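Local coordinates for protein putative esterase/lipase/thioesterase (Silicibacter sp., PDB 2PBL) that is a putative esterase, lipase or thioesterase of the alpha/beta-hydrolase fold, probably cleaving ester or thioester bonds with a serine nucleophile, at residues 129-143 with 159-172. Residues are numbered along the deposited sequence; the frame is centred on the assembly and turned at random.
Sequences GPIVLAGHSAGGHLV and RIRNVVPISPLSDL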
loop_
_atom_site.group_PDB
_atom_site.type_symbol
_atom_site.label_atom_id
_atom_site.label_comp_id
_atom_site.label_asym_id
_atom_site.label_seq_id
_atom_site.Cartn_x
_atom_site.Cartn_y
_atom_site.Cartn_z
ATOM N N GLY A 129 -3.185 19.958 1.877
ATOM C CA GLY A 129 -2.219 19.941 0.808
ATOM C C GLY A 129 -2.422 18.790 -0.150
ATOM O O GLY A 129 -3.386 18.047 -0.008
ATOM N N PRO A 130 -1.484 18.607 -1.109
ATOM C CA PRO A 130 -1.604 17.495 -1.979
ATOM C C PRO A 130 -1.476 16.157 -1.221
ATOM O O PRO A 130 -0.867 16.070 -0.147
ATOM C CB PRO A 130 -0.445 17.681 -2.945
ATOM C CG PRO A 130 0.571 18.400 -2.158
ATOM C CD PRO A 130 -0.265 19.395 -1.418
ATOM N N ILE A 131 -2.027 15.130 -1.832
ATOM C CA ILE A 131 -1.991 13.805 -1.277
ATOM C C ILE A 131 -1.232 12.883 -2.234
ATOM O O ILE A 131 -1.466 12.921 -3.439
ATOM C CB ILE A 131 -3.418 13.255 -1.120
ATOM C CG1 ILE A 131 -4.202 14.157 -0.164
ATOM C CG2 ILE A 131 -3.337 11.770 -0.688
ATOM C CD1 ILE A 131 -5.662 13.801 0.015
ATOM N N VAL A 132 -0.324 12.086 -1.669
ATOM C CA VAL A 132 0.406 11.054 -2.415
ATOM C C VAL A 132 0.155 9.719 -1.699
ATOM O O VAL A 132 0.104 9.647 -0.465
ATOM C CB VAL A 132 1.904 11.362 -2.660
ATOM C CG1 VAL A 132 2.069 12.592 -3.607
ATOM C CG2 VAL A 132 2.709 11.531 -1.325
ATOM N N LEU A 133 -0.006 8.674 -2.502
ATOM C CA LEU A 133 -0.318 7.356 -2.031
ATOM C C LEU A 133 0.725 6.369 -2.454
ATOM O O LEU A 133 1.134 6.378 -3.609
ATOM C CB LEU A 133 -1.652 6.890 -2.652
ATOM C CG LEU A 133 -2.941 7.687 -2.350
ATOM C CD1 LEU A 133 -4.165 7.006 -2.940
ATOM C CD2 LEU A 133 -3.088 7.949 -0.848
ATOM N N ALA A 134 1.150 5.509 -1.528
ATOM C CA ALA A 134 1.950 4.345 -1.917
ATOM C C ALA A 134 1.470 3.176 -1.078
ATOM O O ALA A 134 0.921 3.350 0.004
ATOM C CB ALA A 134 3.439 4.560 -1.736
ATOM N N GLY A 135 1.684 1.995 -1.591
ATOM C CA GLY A 135 1.226 0.791 -0.919
ATOM C C GLY A 135 1.911 -0.427 -1.505
ATOM O O GLY A 135 2.193 -0.481 -2.714
ATOM N N HIS A 136 2.159 -1.402 -0.633
ATOM C CA HIS A 136 2.926 -2.575 -0.993
ATOM C C HIS A 136 2.091 -3.836 -1.103
ATOM O O HIS A 136 1.357 -4.180 -0.161
ATOM C CB HIS A 136 4.022 -2.715 0.070
ATOM C CG HIS A 136 4.893 -3.926 -0.075
ATOM N ND1 HIS A 136 5.116 -4.794 0.968
ATOM C CD2 HIS A 136 5.609 -4.394 -1.121
ATOM C CE1 HIS A 136 5.932 -5.753 0.572
ATOM N NE2 HIS A 136 6.227 -5.552 -0.699
ATOM N N SER A 137 2.156 -4.491 -2.257
ATOM C CA SER A 137 1.530 -5.804 -2.419
ATOM C C SER A 137 -0.015 -5.630 -2.334
ATOM O O SER A 137 -0.575 -4.887 -3.194
ATOM C CB SER A 137 2.176 -6.771 -1.426
ATOM O OG SER A 137 1.962 -8.137 -1.803
ATOM N N ALA A 138 -0.691 -6.253 -1.373
ATOM C CA ALA A 138 -2.137 -6.001 -1.158
ATOM C C ALA A 138 -2.389 -4.495 -1.002
ATOM O O ALA A 138 -3.465 -3.966 -1.391
ATOM C CB ALA A 138 -2.640 -6.726 0.091
ATOM N N GLY A 139 -1.434 -3.814 -0.378
ATOM C CA GLY A 139 -1.510 -2.348 -0.181
ATOM C C GLY A 139 -1.369 -1.595 -1.465
ATOM O O GLY A 139 -1.886 -0.472 -1.615
ATOM N N GLY A 140 -0.650 -2.186 -2.415
ATOM C CA GLY A 140 -0.459 -1.578 -3.730
ATOM C C GLY A 140 -1.802 -1.687 -4.426
ATOM O O GLY A 140 -2.223 -0.769 -5.140
ATOM N N HIS A 141 -2.456 -2.825 -4.243
ATOM C CA HIS A 141 -3.809 -3.005 -4.746
ATOM C C HIS A 141 -4.732 -1.943 -4.160
ATOM O O HIS A 141 -5.475 -1.234 -4.883
ATOM C CB HIS A 141 -4.314 -4.390 -4.399
ATOM C CG HIS A 141 -5.802 -4.507 -4.479
ATOM N ND1 HIS A 141 -6.607 -4.209 -3.409
ATOM C CD2 HIS A 141 -6.621 -4.836 -5.504
ATOM C CE1 HIS A 141 -7.870 -4.326 -3.779
ATOM N NE2 HIS A 141 -7.910 -4.722 -5.043
ATOM N N LEU A 142 -4.658 -1.771 -2.860
ATOM C CA LEU A 142 -5.573 -0.850 -2.178
ATOM C C LEU A 142 -5.351 0.626 -2.570
ATOM O O LEU A 142 -6.301 1.394 -2.747
ATOM C CB LEU A 142 -5.442 -1.049 -0.677
ATOM C CG LEU A 142 -5.918 -2.412 -0.131
ATOM C CD1 LEU A 142 -5.367 -2.659 1.276
ATOM C CD2 LEU A 142 -7.489 -2.491 -0.210
ATOM N N VAL A 143 -4.098 1.044 -2.747
ATOM C CA VAL A 143 -3.894 2.432 -3.178
ATOM C C VAL A 143 -4.341 2.636 -4.628
ATOM O O VAL A 143 -4.844 3.693 -4.954
ATOM C CB VAL A 143 -2.471 3.012 -2.909
ATOM C CG1 VAL A 143 -2.216 3.137 -1.409
ATOM C CG2 VAL A 143 -1.376 2.240 -3.639
ATOM N N ARG A 159 -7.349 15.926 -4.930
ATOM C CA ARG A 159 -6.053 16.290 -4.323
ATOM C C ARG A 159 -4.974 15.260 -4.532
ATOM O O ARG A 159 -3.783 15.543 -4.246
ATOM C CB ARG A 159 -6.224 16.473 -2.839
ATOM C CG ARG A 159 -7.062 17.684 -2.409
ATOM C CD ARG A 159 -7.470 17.566 -0.976
ATOM N NE ARG A 159 -6.313 17.592 -0.072
ATOM C CZ ARG A 159 -6.394 17.402 1.230
ATOM N NH1 ARG A 159 -7.555 17.216 1.815
ATOM N NH2 ARG A 159 -5.308 17.434 1.976
ATOM N N ILE A 160 -5.336 14.068 -5.049
ATOM C CA ILE A 160 -4.285 13.046 -5.192
ATOM C C ILE A 160 -3.369 13.452 -6.348
ATOM O O ILE A 160 -3.812 13.613 -7.497
ATOM C CB ILE A 160 -4.839 11.659 -5.424
ATOM C CG1 ILE A 160 -5.624 11.184 -4.205
ATOM C CG2 ILE A 160 -3.707 10.637 -5.724
ATOM C CD1 ILE A 160 -6.391 9.897 -4.491
ATOM N N ARG A 161 -2.076 13.551 -6.045
ATOM C CA ARG A 161 -1.066 13.983 -7.004
ATOM C C ARG A 161 -0.339 12.820 -7.648
ATOM O O ARG A 161 -0.163 12.796 -8.856
ATOM C CB ARG A 161 -0.077 14.942 -6.313
ATOM C CG ARG A 161 1.100 15.357 -7.149
ATOM C CD ARG A 161 1.846 16.526 -6.601
ATOM N NE ARG A 161 3.081 16.787 -7.352
ATOM C CZ ARG A 161 3.115 17.471 -8.496
ATOM N NH1 ARG A 161 2.000 17.902 -9.068
ATOM N NH2 ARG A 161 4.265 17.656 -9.117
ATOM N N ASN A 162 0.077 11.866 -6.831
ATOM C CA ASN A 162 0.861 10.699 -7.281
ATOM C C ASN A 162 0.321 9.449 -6.595
ATOM O O ASN A 162 -0.081 9.474 -5.407
ATOM C CB ASN A 162 2.359 10.763 -6.850
ATOM C CG ASN A 162 3.119 12.015 -7.295
ATOM O OD1 ASN A 162 2.969 12.456 -8.402
ATOM N ND2 ASN A 162 4.054 12.582 -6.390
ATOM N N VAL A 163 0.330 8.338 -7.327
ATOM C CA VAL A 163 0.016 7.025 -6.771
ATOM C C VAL A 163 1.127 6.077 -7.218
ATOM O O VAL A 163 1.339 5.892 -8.434
ATOM C CB VAL A 163 -1.368 6.456 -7.173
ATOM C CG1 VAL A 163 -1.544 5.109 -6.491
ATOM C CG2 VAL A 163 -2.467 7.391 -6.748
ATOM N N VAL A 164 1.783 5.456 -6.224
ATOM C CA VAL A 164 2.926 4.534 -6.432
ATOM C C VAL A 164 2.660 3.199 -5.753
ATOM O O VAL A 164 3.025 2.991 -4.580
ATOM C CB VAL A 164 4.284 5.125 -5.940
ATOM C CG1 VAL A 164 5.456 4.184 -6.299
ATOM C CG2 VAL A 164 4.505 6.490 -6.547
ATOM N N PRO A 165 2.013 2.272 -6.484
ATOM C CA PRO A 165 1.777 0.902 -5.998
ATOM C C PRO A 165 3.049 0.121 -6.167
ATOM O O PRO A 165 3.609 0.082 -7.272
ATOM C CB PRO A 165 0.744 0.361 -7.000
ATOM C CG PRO A 165 0.215 1.555 -7.711
ATOM C CD PRO A 165 1.358 2.453 -7.805
ATOM N N ILE A 166 3.559 -0.385 -5.051
ATOM C CA ILE A 166 4.808 -1.061 -5.020
ATOM C C ILE A 166 4.472 -2.556 -5.030
ATOM O O ILE A 166 3.833 -3.068 -4.098
ATOM C CB ILE A 166 5.578 -0.689 -3.751
ATOM C CG1 ILE A 166 5.771 0.847 -3.649
ATOM C CG2 ILE A 166 6.883 -1.432 -3.744
ATOM C CD1 ILE A 166 6.232 1.338 -2.174
ATOM N N SER A 167 4.874 -3.248 -6.092
ATOM C CA SER A 167 4.620 -4.676 -6.221
ATOM C C SER A 167 3.131 -4.971 -6.012
ATOM O O SER A 167 2.750 -5.831 -5.209
ATOM C CB SER A 167 5.476 -5.421 -5.210
ATOM O OG SER A 167 6.819 -4.919 -5.239
ATOM N N PRO A 168 2.263 -4.283 -6.790
ATOM C CA PRO A 168 0.836 -4.459 -6.594
ATOM C C PRO A 168 0.200 -5.763 -7.142
ATOM O O PRO A 168 0.724 -6.435 -8.050
ATOM C CB PRO A 168 0.248 -3.311 -7.422
ATOM C CG PRO A 168 1.248 -3.188 -8.578
ATOM C CD PRO A 168 2.567 -3.298 -7.848
ATOM N N LEU A 169 -0.922 -6.107 -6.547
ATOM C CA LEU A 169 -1.834 -7.082 -7.147
ATOM C C LEU A 169 -2.832 -6.255 -7.966
ATOM O O LEU A 169 -3.675 -5.536 -7.374
ATOM C CB LEU A 169 -2.531 -7.886 -6.068
ATOM C CG LEU A 169 -1.390 -8.708 -5.420
ATOM C CD1 LEU A 169 -1.498 -8.925 -3.963
ATOM C CD2 LEU A 169 -1.261 -10.014 -6.203
ATOM N N SER A 170 -2.799 -6.401 -9.296
ATOM C CA SER A 170 -3.644 -5.611 -10.197
ATOM C C SER A 170 -4.808 -6.355 -10.831
ATOM O O SER A 170 -5.790 -5.736 -11.292
ATOM C CB SER A 170 -2.794 -4.981 -11.285
ATOM O OG SER A 170 -2.207 -5.969 -12.105
ATOM N N ASP A 171 -4.679 -7.683 -10.840
ATOM C CA ASP A 171 -5.662 -8.556 -11.397
ATOM C C ASP A 171 -5.816 -9.609 -10.329
ATOM O O ASP A 171 -4.852 -10.341 -10.000
ATOM C CB ASP A 171 -5.132 -9.121 -12.709
ATOM C CG ASP A 171 -6.171 -9.950 -13.455
ATOM O OD1 ASP A 171 -7.214 -10.313 -12.874
ATOM O OD2 ASP A 171 -5.917 -10.248 -14.622
ATOM N N LEU A 172 -6.983 -9.630 -9.692
ATOM C CA LEU A 172 -7.210 -10.628 -8.666
ATOM C C LEU A 172 -7.696 -11.991 -9.184
ATOM O O LEU A 172 -7.762 -12.930 -8.407
ATOM C CB LEU A 172 -8.190 -10.090 -7.635
ATOM C CG LEU A 172 -7.816 -8.734 -7.000
ATOM C CD1 LEU A 172 -8.778 -8.469 -5.789
ATOM C CD2 LEU A 172 -6.384 -8.643 -6.558
#
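Gly129 O is gripped side-on by Arg159, through NE at 3.0 Å and NH2 at 2.8 Å. The carbonyl oxygen lies in the guanidinium plane. The Arg159 chain bends at CG-CD (chi3 64°), and CD1 of Ile131 sits over one guanidinium face, 3.8 Å from NE of Arg159. A leucine in place of Arg159 would probably leave Gly129 O without its two donors and CD1 of Ile131 without its flat cover. Strand 131-136 then runs parallel to strand 160-166 in the central sheet. Backbone bonds join them from Ile131 N to Arg159 O up to Ser137 N and Ile166 O; the one from Gly135 N to Val164 O is weak. CG1 of Val132 lies 3.4 Å from ND2 of Asn162, whose amide bonds to Ile260 O and Ala262 O. On the sheet face of Ile131, CD1 of Leu133 meets CD1 of Ile160 at 4.0 Å. At Ser137 the chain turns sharply into helix 138-145, with phi at 67°. This fits the nucleophile elbow, GxSxG. Ser137 OG is hydrogen-bonded to His242 NE2, consistent with a Ser-His-Glu triad with Glu215. Gly140 has no side chain, and CB of Pro168 packs 4.0 Å from its carbonyl C. CB of His141 reaches Leu169 O at 3.3 Å. The strand ends bring the backbone of the probable nucleophile against that of Ser167, whose hydroxyl bonds to Glu215, the probable acid.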